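Side-chain contacts in galectin-1 (Bufo arenarum, PDB 1A78), which binds beta-galactosides as a homodimeric lectin, probably recognises many complex carbohydrates, and may regulate cell differentiation and apoptosis: residues A[5-10]-A[129-134]; A[18-23]-A[119-124]; A[40-45]-A[67-72]; A[78-81]-A[85-88]. All coordinates share one frame; numbering follows the deposited sequence.

Interaction 1 of 4, residues A[5-10]-A[129-134]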
loop_
_atom_site.group_PDB
_atom_site.type_symbol
_atom_site.label_atom_id
_atom_site.label_comp_id
_atom_site.label_asym_id
_atom_site.label_seq_id
_atom_site.Cartn_x
_atom_site.Cartn_y
_atom_site.Cartn_z
ATOM N N VAL A 5 -6.983 -4.797 1.388
ATOM C CA VAL A 5 -6.300 -3.531 1.209
ATOM C C VAL A 5 -6.641 -2.816 -0.076
ATOM O O VAL A 5 -6.795 -3.459 -1.115
ATOM C CB VAL A 5 -4.765 -3.748 1.288
ATOM C CG1 VAL A 5 -3.995 -2.549 0.783
ATOM C CG2 VAL A 5 -4.378 -4.023 2.726
ATOM N N ALA A 6 -6.771 -1.489 0.020
ATOM C CA ALA A 6 -7.026 -0.621 -1.125
ATOM C C ALA A 6 -5.993 0.495 -1.060
ATOM O O ALA A 6 -5.876 1.158 -0.025
ATOM C CB ALA A 6 -8.393 -0.046 -1.057
ATOM N N VAL A 7 -5.242 0.692 -2.145
ATOM C CA VAL A 7 -4.191 1.702 -2.219
ATOM C C VAL A 7 -4.653 2.745 -3.188
ATOM O O VAL A 7 -5.117 2.398 -4.267
ATOM C CB VAL A 7 -2.854 1.111 -2.773
ATOM C CG1 VAL A 7 -1.899 2.202 -3.129
ATOM C CG2 VAL A 7 -2.209 0.172 -1.787
ATOM N N THR A 8 -4.524 4.018 -2.825
ATOM C CA THR A 8 -4.926 5.091 -3.714
ATOM C C THR A 8 -3.717 5.953 -3.955
ATOM O O THR A 8 -2.809 5.923 -3.151
ATOM C CB THR A 8 -6.034 5.892 -3.094
ATOM O OG1 THR A 8 -6.924 4.985 -2.426
ATOM C CG2 THR A 8 -6.804 6.634 -4.175
ATOM N N ASN A 9 -3.682 6.699 -5.057
ATOM C CA ASN A 9 -2.517 7.530 -5.397
ATOM C C ASN A 9 -1.291 6.661 -5.733
ATOM O O ASN A 9 -0.162 7.081 -5.511
ATOM C CB ASN A 9 -2.114 8.435 -4.228
ATOM C CG ASN A 9 -2.697 9.813 -4.313
ATOM O OD1 ASN A 9 -2.671 10.463 -5.366
ATOM N ND2 ASN A 9 -3.192 10.301 -3.177
ATOM N N LEU A 10 -1.509 5.442 -6.216
ATOM C CA LEU A 10 -0.406 4.544 -6.562
ATOM C C LEU A 10 0.481 5.149 -7.656
ATOM O O LEU A 10 1.660 4.831 -7.745
ATOM C CB LEU A 10 -0.957 3.180 -7.025
ATOM C CG LEU A 10 -0.012 2.028 -7.423
ATOM C CD1 LEU A 10 0.667 1.477 -6.198
ATOM C CD2 LEU A 10 -0.776 0.900 -8.112
ATOM N N LYS A 129 0.835 -8.650 2.440
ATOM C CA LYS A 129 2.091 -8.739 3.171
ATOM C C LYS A 129 2.946 -7.547 2.752
ATOM O O LYS A 129 3.500 -6.867 3.590
ATOM C CB LYS A 129 2.815 -10.072 2.920
ATOM C CG LYS A 129 2.088 -11.272 3.529
ATOM C CD LYS A 129 2.987 -12.499 3.657
ATOM C CE LYS A 129 2.333 -13.568 4.549
ATOM N NZ LYS A 129 3.252 -14.700 4.935
ATOM N N SER A 130 2.969 -7.258 1.455
ATOM C CA SER A 130 3.729 -6.157 0.917
ATOM C C SER A 130 3.323 -5.756 -0.507
ATOM O O SER A 130 2.671 -6.517 -1.236
ATOM C CB SER A 130 5.228 -6.472 0.990
ATOM O OG SER A 130 5.590 -7.485 0.081
ATOM N N ILE A 131 3.678 -4.527 -0.863
ATOM C CA ILE A 131 3.429 -3.944 -2.164
ATOM C C ILE A 131 4.691 -3.143 -2.484
ATOM O O ILE A 131 5.165 -2.379 -1.648
ATOM C CB ILE A 131 2.210 -3.012 -2.125
ATOM C CG1 ILE A 131 2.042 -2.299 -3.463
ATOM C CG2 ILE A 131 2.354 -1.994 -0.988
ATOM C CD1 ILE A 131 0.659 -1.712 -3.642
ATOM N N THR A 132 5.232 -3.314 -3.684
ATOM C CA THR A 132 6.451 -2.633 -4.067
ATOM C C THR A 132 6.357 -2.040 -5.456
ATOM O O THR A 132 5.932 -2.720 -6.382
ATOM C CB THR A 132 7.619 -3.629 -4.100
ATOM O OG1 THR A 132 7.613 -4.417 -2.911
ATOM C CG2 THR A 132 8.950 -2.906 -4.203
ATOM N N THR A 133 6.727 -0.776 -5.605
ATOM C CA THR A 133 6.723 -0.152 -6.920
ATOM C C THR A 133 8.165 0.005 -7.375
ATOM O O THR A 133 9.089 0.112 -6.559
ATOM C CB THR A 133 5.983 1.208 -6.982
ATOM O OG1 THR A 133 5.979 1.846 -5.692
ATOM C CG2 THR A 133 4.575 1.000 -7.486
ATOM N N GLU A 134 8.341 0.003 -8.683
ATOM C CA GLU A 134 9.638 0.095 -9.292
ATOM C C GLU A 134 9.330 0.662 -10.664
ATOM O O GLU A 134 9.617 1.855 -10.887
ATOM C CB GLU A 134 10.192 -1.317 -9.394
ATOM C CG GLU A 134 11.590 -1.442 -9.890
ATOM C CD GLU A 134 12.082 -2.882 -9.795
ATOM O OE1 GLU A 134 12.231 -3.388 -8.651
ATOM O OE2 GLU A 134 12.310 -3.507 -10.864
ATOM O OXT GLU A 134 8.689 -0.050 -11.464
#

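Interaction 2 of 4, residues A[18-23]-A[119-124]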
loop_
_atom_site.group_PDB
_atom_site.type_symbol
_atom_site.label_atom_id
_atom_site.label_comp_id
_atom_site.label_asym_id
_atom_site.label_seq_id
_atom_site.Cartn_x
_atom_site.Cartn_y
_atom_site.Cartn_z
ATOM N N VAL A 18 4.288 -2.867 -10.315
ATOM C CA VAL A 18 3.918 -3.044 -8.929
ATOM C C VAL A 18 3.906 -4.547 -8.672
ATOM O O VAL A 18 3.447 -5.325 -9.498
ATOM C CB VAL A 18 2.548 -2.334 -8.582
ATOM C CG1 VAL A 18 1.495 -2.601 -9.610
ATOM C CG2 VAL A 18 2.059 -2.744 -7.231
ATOM N N GLU A 19 4.498 -4.962 -7.569
ATOM C CA GLU A 19 4.557 -6.357 -7.208
ATOM C C GLU A 19 3.798 -6.513 -5.901
ATOM O O GLU A 19 4.098 -5.814 -4.929
ATOM C CB GLU A 19 6.018 -6.769 -6.998
ATOM C CG GLU A 19 6.212 -8.125 -6.306
ATOM C CD GLU A 19 7.572 -8.253 -5.631
ATOM O OE1 GLU A 19 8.566 -8.580 -6.322
ATOM O OE2 GLU A 19 7.644 -8.025 -4.401
ATOM N N ILE A 20 2.801 -7.391 -5.880
ATOM C CA ILE A 20 2.024 -7.638 -4.675
ATOM C C ILE A 20 2.462 -8.975 -4.105
ATOM O O ILE A 20 2.839 -9.864 -4.849
ATOM C CB ILE A 20 0.494 -7.632 -4.946
ATOM C CG1 ILE A 20 -0.048 -6.203 -4.895
ATOM C CG2 ILE A 20 -0.249 -8.426 -3.881
ATOM C CD1 ILE A 20 0.409 -5.336 -6.013
ATOM N N LYS A 21 2.447 -9.099 -2.784
ATOM C CA LYS A 21 2.851 -10.323 -2.113
ATOM C C LYS A 21 1.872 -10.503 -0.965
ATOM O O LYS A 21 1.555 -9.537 -0.262
ATOM C CB LYS A 21 4.258 -10.162 -1.578
ATOM C CG LYS A 21 5.043 -11.436 -1.520
ATOM C CD LYS A 21 6.480 -11.122 -1.158
ATOM C CE LYS A 21 7.036 -10.041 -2.096
ATOM N NZ LYS A 21 8.332 -9.450 -1.630
ATOM N N GLY A 22 1.344 -11.714 -0.812
ATOM C CA GLY A 22 0.384 -11.952 0.240
ATOM C C GLY A 22 0.157 -13.418 0.494
ATOM O O GLY A 22 0.844 -14.267 -0.076
ATOM N N SER A 23 -0.789 -13.716 1.376
ATOM C CA SER A 23 -1.119 -15.090 1.709
ATOM C C SER A 23 -2.525 -15.504 1.288
ATOM O O SER A 23 -3.506 -14.768 1.491
ATOM C CB SER A 23 -0.934 -15.346 3.203
ATOM O OG SER A 23 0.436 -15.488 3.511
ATOM N N PRO A 119 -4.102 5.258 -10.758
ATOM C CA PRO A 119 -4.343 5.698 -9.384
ATOM C C PRO A 119 -4.683 4.711 -8.309
ATOM O O PRO A 119 -4.274 4.910 -7.166
ATOM C CB PRO A 119 -5.534 6.646 -9.524
ATOM C CG PRO A 119 -5.663 6.931 -11.008
ATOM C CD PRO A 119 -5.218 5.654 -11.635
ATOM N N PHE A 120 -5.369 3.624 -8.666
ATOM C CA PHE A 120 -5.905 2.686 -7.674
ATOM C C PHE A 120 -5.548 1.221 -7.758
ATOM O O PHE A 120 -5.495 0.647 -8.839
ATOM C CB PHE A 120 -7.443 2.842 -7.748
ATOM C CG PHE A 120 -8.226 1.961 -6.809
ATOM C CD1 PHE A 120 -8.471 2.364 -5.501
ATOM C CD2 PHE A 120 -8.803 0.781 -7.265
ATOM C CE1 PHE A 120 -9.285 1.619 -4.662
ATOM C CE2 PHE A 120 -9.614 0.036 -6.436
ATOM C CZ PHE A 120 -9.863 0.458 -5.127
ATOM N N LEU A 121 -5.485 0.593 -6.595
ATOM C CA LEU A 121 -5.178 -0.835 -6.481
ATOM C C LEU A 121 -5.914 -1.397 -5.269
ATOM O O LEU A 121 -5.943 -0.761 -4.233
ATOM C CB LEU A 121 -3.649 -1.030 -6.296
ATOM C CG LEU A 121 -2.826 -2.303 -5.972
ATOM C CD1 LEU A 121 -3.329 -3.067 -4.757
ATOM C CD2 LEU A 121 -2.713 -3.200 -7.161
ATOM N N SER A 122 -6.507 -2.578 -5.397
ATOM C CA SER A 122 -7.165 -3.216 -4.263
ATOM C C SER A 122 -7.040 -4.727 -4.396
ATOM O O SER A 122 -6.859 -5.247 -5.507
ATOM C CB SER A 122 -8.633 -2.833 -4.178
ATOM O OG SER A 122 -9.301 -3.121 -5.390
ATOM N N LEU A 123 -7.109 -5.417 -3.261
ATOM C CA LEU A 123 -7.016 -6.867 -3.204
ATOM C C LEU A 123 -8.315 -7.392 -2.619
ATOM O O LEU A 123 -8.977 -6.713 -1.837
ATOM C CB LEU A 123 -5.858 -7.303 -2.289
ATOM C CG LEU A 123 -4.451 -6.759 -2.575
ATOM C CD1 LEU A 123 -3.465 -7.280 -1.536
ATOM C CD2 LEU A 123 -3.999 -7.137 -3.972
ATOM N N GLU A 124 -8.696 -8.596 -3.000
ATOM C CA GLU A 124 -9.904 -9.183 -2.459
ATOM C C GLU A 124 -9.596 -10.624 -2.071
ATOM O O GLU A 124 -9.114 -11.401 -2.899
ATOM C CB GLU A 124 -11.024 -9.198 -3.495
ATOM C CG GLU A 124 -11.383 -7.880 -4.173
ATOM C CD GLU A 124 -12.387 -8.103 -5.318
ATOM O OE1 GLU A 124 -12.940 -9.230 -5.415
ATOM O OE2 GLU A 124 -12.621 -7.171 -6.132
#

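Interaction 3 of 4, residues A[40-45]-A[67-72]. With YIO (1-thio-beta-D-galactopyranose), chain C; GAL (beta-D-galactopyranose), chain B.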
loop_
_atom_site.group_PDB
_atom_site.type_symbol
_atom_site.label_atom_id
_atom_site.label_comp_id
_atom_site.label_asym_id
_atom_site.label_seq_id
_atom_site.Cartn_x
_atom_site.Cartn_y
_atom_site.Cartn_z
ATOM N N SER A 40 -15.250 1.100 -9.239
ATOM C CA SER A 40 -16.182 0.804 -10.326
ATOM C C SER A 40 -15.532 0.846 -11.677
ATOM O O SER A 40 -16.229 0.743 -12.676
ATOM C CB SER A 40 -17.321 1.828 -10.381
ATOM O OG SER A 40 -18.040 1.871 -9.171
ATOM N N ASN A 41 -14.225 1.100 -11.728
ATOM C CA ASN A 41 -13.526 1.192 -13.004
ATOM C C ASN A 41 -12.193 0.529 -12.855
ATOM O O ASN A 41 -11.335 1.061 -12.173
ATOM C CB ASN A 41 -13.297 2.650 -13.421
ATOM C CG ASN A 41 -14.599 3.440 -13.572
ATOM O OD1 ASN A 41 -15.220 3.461 -14.641
ATOM N ND2 ASN A 41 -15.004 4.107 -12.502
ATOM N N PHE A 42 -12.051 -0.660 -13.441
ATOM C CA PHE A 42 -10.813 -1.431 -13.398
ATOM C C PHE A 42 -10.228 -1.512 -14.791
ATOM O O PHE A 42 -10.942 -1.714 -15.754
ATOM C CB PHE A 42 -11.064 -2.858 -12.921
ATOM C CG PHE A 42 -11.596 -2.957 -11.516
ATOM C CD1 PHE A 42 -11.319 -1.960 -10.563
ATOM C CD2 PHE A 42 -12.332 -4.071 -11.122
ATOM C CE1 PHE A 42 -11.761 -2.079 -9.246
ATOM C CE2 PHE A 42 -12.783 -4.202 -9.797
ATOM C CZ PHE A 42 -12.494 -3.205 -8.862
ATOM N N LEU A 43 -8.939 -1.233 -14.908
ATOM C CA LEU A 43 -8.252 -1.354 -16.184
ATOM C C LEU A 43 -7.996 -2.858 -16.251
ATOM O O LEU A 43 -8.139 -3.459 -17.300
ATOM C CB LEU A 43 -6.930 -0.587 -16.153
ATOM C CG LEU A 43 -6.520 0.207 -17.393
ATOM C CD1 LEU A 43 -7.600 1.235 -17.777
ATOM C CD2 LEU A 43 -5.191 0.910 -17.105
ATOM N N LEU A 44 -7.739 -3.463 -15.092
ATOM C CA LEU A 44 -7.503 -4.883 -14.976
ATOM C C LEU A 44 -8.054 -5.475 -13.693
ATOM O O LEU A 44 -7.731 -4.989 -12.616
ATOM C CB LEU A 44 -5.989 -5.212 -14.996
ATOM C CG LEU A 44 -5.593 -6.691 -14.670
ATOM C CD1 LEU A 44 -6.201 -7.675 -15.697
ATOM C CD2 LEU A 44 -4.097 -6.886 -14.658
ATOM N N HIS A 45 -8.913 -6.488 -13.825
ATOM C CA HIS A 45 -9.438 -7.270 -12.700
ATOM C C HIS A 45 -8.827 -8.663 -12.958
ATOM O O HIS A 45 -9.171 -9.336 -13.946
ATOM C CB HIS A 45 -10.972 -7.362 -12.695
ATOM C CG HIS A 45 -11.521 -8.429 -11.780
ATOM N ND1 HIS A 45 -11.711 -8.237 -10.425
ATOM C CD2 HIS A 45 -11.944 -9.693 -12.034
ATOM C CE1 HIS A 45 -12.221 -9.331 -9.882
ATOM N NE2 HIS A 45 -12.374 -10.230 -10.836
ATOM N N ASP A 67 -18.932 0.087 -13.559
ATOM C CA ASP A 67 -19.535 -1.142 -13.052
ATOM C C ASP A 67 -19.968 -2.182 -14.073
ATOM O O ASP A 67 -20.460 -3.250 -13.707
ATOM C CB ASP A 67 -20.678 -0.829 -12.093
ATOM C CG ASP A 67 -20.181 -0.378 -10.752
ATOM O OD1 ASP A 67 -19.320 -1.096 -10.179
ATOM O OD2 ASP A 67 -20.637 0.702 -10.290
ATOM N N ALA A 68 -19.747 -1.884 -15.342
ATOM C CA ALA A 68 -20.087 -2.812 -16.402
ATOM C C ALA A 68 -18.833 -3.581 -16.821
ATOM O O ALA A 68 -17.876 -2.992 -17.337
ATOM C CB ALA A 68 -20.665 -2.060 -17.594
ATOM N N TRP A 69 -18.826 -4.884 -16.552
ATOM C CA TRP A 69 -17.715 -5.734 -16.928
ATOM C C TRP A 69 -17.567 -5.810 -18.447
ATOM O O TRP A 69 -18.537 -5.630 -19.178
ATOM C CB TRP A 69 -17.917 -7.108 -16.362
ATOM C CG TRP A 69 -17.790 -7.159 -14.904
ATOM C CD1 TRP A 69 -18.794 -7.344 -14.010
ATOM C CD2 TRP A 69 -16.584 -7.096 -14.147
ATOM N NE1 TRP A 69 -18.297 -7.416 -12.741
ATOM C CE2 TRP A 69 -16.938 -7.263 -12.788
ATOM C CE3 TRP A 69 -15.234 -6.921 -14.477
ATOM C CZ2 TRP A 69 -15.996 -7.257 -11.752
ATOM C CZ3 TRP A 69 -14.291 -6.915 -13.445
ATOM C CH2 TRP A 69 -14.685 -7.082 -12.096
ATOM N N GLY A 70 -16.336 -5.987 -18.920
ATOM C CA GLY A 70 -16.073 -6.080 -20.361
ATOM C C GLY A 70 -15.883 -7.532 -20.795
ATOM O O GLY A 70 -16.384 -8.441 -20.137
ATOM N N SER A 71 -15.118 -7.775 -21.843
ATOM C CA SER A 71 -14.919 -9.158 -22.292
ATOM C C SER A 71 -13.890 -9.902 -21.481
ATOM O O SER A 71 -12.730 -9.505 -21.439
ATOM C CB SER A 71 -14.485 -9.198 -23.756
ATOM O OG SER A 71 -15.256 -8.297 -24.526
ATOM N N GLU A 72 -14.290 -11.016 -20.891
ATOM C CA GLU A 72 -13.367 -11.799 -20.089
ATOM C C GLU A 72 -12.302 -12.415 -20.986
ATOM O O GLU A 72 -12.532 -12.637 -22.181
ATOM C CB GLU A 72 -14.087 -12.929 -19.345
ATOM C CG GLU A 72 -15.150 -12.494 -18.338
ATOM C CD GLU A 72 -15.563 -13.625 -17.399
ATOM O OE1 GLU A 72 -15.321 -14.789 -17.743
ATOM O OE2 GLU A 72 -16.105 -13.374 -16.307
HETATM C C1 YIO C . -18.017 -12.168 -12.611
HETATM C C2 YIO C . -17.524 -12.042 -11.192
HETATM C C3 YIO C . -16.747 -10.750 -11.025
HETATM C C4 YIO C . -15.579 -10.782 -11.971
HETATM C C5 YIO C . -16.091 -10.975 -13.398
HETATM C C6 YIO C . -14.972 -11.139 -14.394
HETATM O O2 YIO C . -18.622 -12.051 -10.308
HETATM O O3 YIO C . -16.268 -10.660 -9.696
HETATM O O4 YIO C . -14.709 -11.838 -11.599
HETATM O O5 YIO C . -16.915 -12.150 -13.514
HETATM O O6 YIO C . -15.462 -10.903 -15.705
HETATM S S1 YIO C . -18.652 -13.863 -12.725
HETATM C C1 GAL B . -19.150 -13.840 -14.482
HETATM C C2 GAL B . -18.646 -15.116 -15.179
HETATM C C3 GAL B . -18.962 -15.069 -16.678
HETATM C C4 GAL B . -20.461 -14.816 -16.890
HETATM C C5 GAL B . -20.847 -13.539 -16.174
HETATM C C6 GAL B . -22.328 -13.293 -16.327
HETATM O O2 GAL B . -17.249 -15.268 -15.001
HETATM O O3 GAL B . -18.587 -16.300 -17.278
HETATM O O4 GAL B . -21.225 -15.886 -16.343
HETATM O O5 GAL B . -20.560 -13.672 -14.751
HETATM O O6 GAL B . -22.773 -12.317 -15.413
#

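Interaction 4 of 4, residues A[78-81]-A[85-88]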
loop_
_atom_site.group_PDB
_atom_site.type_symbol
_atom_site.label_atom_id
_atom_site.label_comp_id
_atom_site.label_asym_id
_atom_site.label_seq_id
_atom_site.Cartn_x
_atom_site.Cartn_y
_atom_site.Cartn_z
ATOM N N PHE A 78 -2.064 -21.805 -13.802
ATOM C CA PHE A 78 -2.518 -21.535 -12.437
ATOM C C PHE A 78 -1.441 -21.935 -11.434
ATOM O O PHE A 78 -1.472 -23.025 -10.858
ATOM C CB PHE A 78 -3.802 -22.334 -12.177
ATOM C CG PHE A 78 -4.558 -21.915 -10.963
ATOM C CD1 PHE A 78 -5.513 -20.909 -11.040
ATOM C CD2 PHE A 78 -4.389 -22.573 -9.771
ATOM C CE1 PHE A 78 -6.281 -20.589 -9.942
ATOM C CE2 PHE A 78 -5.158 -22.253 -8.674
ATOM C CZ PHE A 78 -6.105 -21.263 -8.762
ATOM N N PRO A 79 -0.481 -21.040 -11.188
ATOM C CA PRO A 79 0.592 -21.347 -10.243
ATOM C C PRO A 79 0.276 -21.000 -8.788
ATOM O O PRO A 79 1.152 -20.504 -8.079
ATOM C CB PRO A 79 1.735 -20.506 -10.777
ATOM C CG PRO A 79 1.026 -19.263 -11.221
ATOM C CD PRO A 79 -0.215 -19.784 -11.912
ATOM N N PHE A 80 -0.935 -21.307 -8.321
ATOM C CA PHE A 80 -1.306 -20.972 -6.945
ATOM C C PHE A 80 -1.799 -22.144 -6.098
ATOM O O PHE A 80 -2.482 -23.038 -6.596
ATOM C CB PHE A 80 -2.377 -19.876 -6.928
ATOM C CG PHE A 80 -2.129 -18.761 -7.898
ATOM C CD1 PHE A 80 -1.301 -17.705 -7.565
ATOM C CD2 PHE A 80 -2.753 -18.756 -9.133
ATOM C CE1 PHE A 80 -1.101 -16.651 -8.445
ATOM C CE2 PHE A 80 -2.565 -17.717 -10.019
ATOM C CZ PHE A 80 -1.736 -16.656 -9.677
ATOM N N GLN A 81 -1.469 -22.112 -4.808
ATOM C CA GLN A 81 -1.877 -23.139 -3.850
ATOM C C GLN A 81 -2.618 -22.463 -2.713
ATOM O O GLN A 81 -2.256 -21.357 -2.293
ATOM C CB GLN A 81 -0.667 -23.840 -3.236
ATOM C CG GLN A 81 0.105 -24.708 -4.179
ATOM C CD GLN A 81 1.368 -25.234 -3.552
ATOM O OE1 GLN A 81 2.460 -24.747 -3.846
ATOM N NE2 GLN A 81 1.234 -26.235 -2.680
ATOM N N GLU A 85 1.618 -18.667 0.152
ATOM C CA GLU A 85 1.951 -17.293 -0.207
ATOM C C GLU A 85 2.042 -17.062 -1.710
ATOM O O GLU A 85 2.538 -17.914 -2.442
ATOM C CB GLU A 85 3.296 -16.908 0.394
ATOM C CG GLU A 85 3.273 -16.617 1.877
ATOM C CD GLU A 85 4.435 -15.723 2.302
ATOM O OE1 GLU A 85 4.432 -14.523 1.909
ATOM O OE2 GLU A 85 5.334 -16.219 3.033
ATOM N N VAL A 86 1.608 -15.899 -2.178
ATOM C CA VAL A 86 1.701 -15.595 -3.593
ATOM C C VAL A 86 2.406 -14.280 -3.828
ATOM O O VAL A 86 2.432 -13.415 -2.947
ATOM C CB VAL A 86 0.325 -15.511 -4.259
ATOM C CG1 VAL A 86 -0.282 -16.868 -4.315
ATOM C CG2 VAL A 86 -0.584 -14.558 -3.510
ATOM N N MET A 87 2.932 -14.116 -5.035
ATOM C CA MET A 87 3.601 -12.890 -5.428
ATOM C C MET A 87 3.372 -12.690 -6.927
ATOM O O MET A 87 3.736 -13.549 -7.732
ATOM C CB MET A 87 5.077 -12.984 -5.093
ATOM C CG MET A 87 5.903 -11.852 -5.598
ATOM S SD MET A 87 7.645 -12.129 -5.190
ATOM C CE MET A 87 7.643 -13.831 -4.532
ATOM N N VAL A 88 2.704 -11.597 -7.293
ATOM C CA VAL A 88 2.390 -11.287 -8.688
ATOM C C VAL A 88 2.922 -9.885 -9.001
ATOM O O VAL A 88 2.913 -9.014 -8.131
ATOM C CB VAL A 88 0.816 -11.297 -8.957
ATOM C CG1 VAL A 88 0.518 -11.330 -10.461
ATOM C CG2 VAL A 88 0.137 -12.473 -8.265
#

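Interaction 1 of 4, residues A[5-10]-A[129-134]
I131 meets V7 and L10 through a single methyl group. From CB, which points from strand 129-133 toward strand 6-10, its chain divides, and CG1 stands anti to the backbone N (chi1 174°) and carries the extended branch onward to CD1. That terminal methyl spans the gap. It reaches V7 CG2 at 3.9 Å, the two side chains meeting tip to tip, and lies 4.1 Å from L10 CD1, where the leucine comes in obliquely. L10 leaves its backbone at an angle to the other strand, but its end bends nearer, so that L10 CD1 also comes within 4.1 Å of T133 CG2. Branched aliphatic residues suit this buried place between the sheets, where methyl contacts are all that join the two segments. T133 sits where the core gives way to a partly exposed margin, and turns its methyl to the leucine. The axes of 6-10 and 129-133 approach to 10.8 Å, their directions 24° apart. Both strands also pair antiparallel with strands of the second subunit, whose V5 packs on V7 and whose F128 packs on T133. Two edge strands facing each other across a hydrophobic core, each continuing its sheet into the partner, are the hallmark of the prototype galectin dimer built from beta sandwiches.

Interaction 2 of 4, residues A[18-23]-A[119-124]
I20 fits against L121 and L123 in the middle of the galectin beta sandwich, where a strand of the five-stranded sheet faces one of the six-stranded, sugar-binding sheet. The tight part of the contact is the two ends of the isoleucine. Its CD1 meets L121 CD2 at 4.0 Å, tip to tip. The I20 and L123 side chains slide past each other in opposite directions, with I20 CG2, anti to the backbone N and beside the carbonyl carbon, at 4.0 Å from L123 CD2 and 4.1 Å from L123 CD1. Beta-branching lets one residue serve two neighbours at once, and the leucines bring their forked ends from the other sheet to match. All three are buried, and V33 of strand 30-35 packs on both leucines. V18 also turns inward but stays looser, its side chain coming no closer than 4.8 Å to segment 119-124; it packs on L12 and I131 instead.

The alternation of the strands sends the residues in between outward. S122 and E124 lie on the far side of their strand, where S122 OG and E124 OE2 both accept a hydrogen bond from N34 ND2. On the outer side of the five-stranded sheet, E19 and K21 leave the same face of strand 16-23, two residues apart, charged where the inward residues are apolar. Their ends meet there in a salt bridge, K21 NZ to E19 OE2 at 3.2 Å.

Interaction 3 of 4, residues A[40-45]-A[67-72]
H45 and W69 are brought together by opposite choices of first torsion: the histidine ring stands anti to its backbone N (chi1 165°), while the indole lies anti to its carbonyl carbon, beside the backbone N (chi1 -69°). Together they line part of the beta-galactoside site of the galectin carbohydrate-recognition domain, a beta sandwich. W69 presents its CZ3-CH2 edge to one face of the imidazole in a T-shaped stack, the centroid of its six-membered ring 4.7 Å from that of H45 and the planes 65° apart. W69 CH2 also lies at the edge of the F42 ring, 3.9 Å from F42 CD2. Fixed in this way, the indole offers a face to the thiogalactose, whose C5 lies over the six-membered ring and whose C4 is 3.6 Å from W69 CZ2; a flat, apolar tryptophan suits the less polar face of galactose. H45 ND1 is hydrogen-bonded to N34 OD1, which steadies the ring, and H45 NE2 gives a weak bond, 2.9 Å, to the axial O4. The segment starts are tied by D67 N to S40 O at 2.9 Å and by S40 OG to D67 OD2, met from above the carboxylate plane. E72, also paired with R74, joins both sugars: its OE2 accepts hydrogen bonds from YIO O6 and GAL O2, each at 2.6 Å.

Interaction 4 of 4, residues A[78-81]-A[85-88]
V86, which packs against F80, is fixed to the neighbouring strand by a backbone hydrogen bond from V86 N to G22 O. No hydrogen bond joins segment 78-81 to strand 85-88; apolar atoms do that work. V86 CG1, anti to the carbonyl carbon (chi1 -69°), comes to the edge of the F80 ring, 3.5 Å from F80 CD1, with the two side chains crossing at about a right angle. V88 CG2 approaches the same edge more loosely, 4.4 Å from F80 CE1. The ring is wedged on other sides as well: P79 CG lies over one face near the rim, and F80 CD2 stands over the centre of the F78 ring, 3.9 Å above it. Phenylalanine is apt here, because a broad, rigid ring can reach from a loop into the core, while compact valines leave room for it. Beyond the segments, F31 meets F80 edge-to-face, and F46 and A48 of strand 41-49 also touch it. F80 thus lies between the sugar-binding sheet and the five-stranded sheet, a loop aromatic inserted into the hydrophobic core of the galectin beta sandwich.

Interactions 1, 2 and 4 reach the five-stranded sheet, while interactions 1, 2 and 3 reach the six-stranded one, so interactions 1 and 2 bridge the two layers. Their centres are about 6 Å apart, and neighbouring strands in both sheets join them. Interaction 4 lies about 13 Å from interaction 2, centre to centre, through paired strands 16-23 and 85-92. Interaction 3 is about 22 Å from interaction 4, across the chain's centre. Along the sequence, interactions 3 and 4 follow one another inside the loop closed by interaction 2, itself nested within interaction 1. Interaction 3, at the sugar site, is centred about 20 Å from interaction 1, at the dimer edge: binding and dimerisation use separate parts.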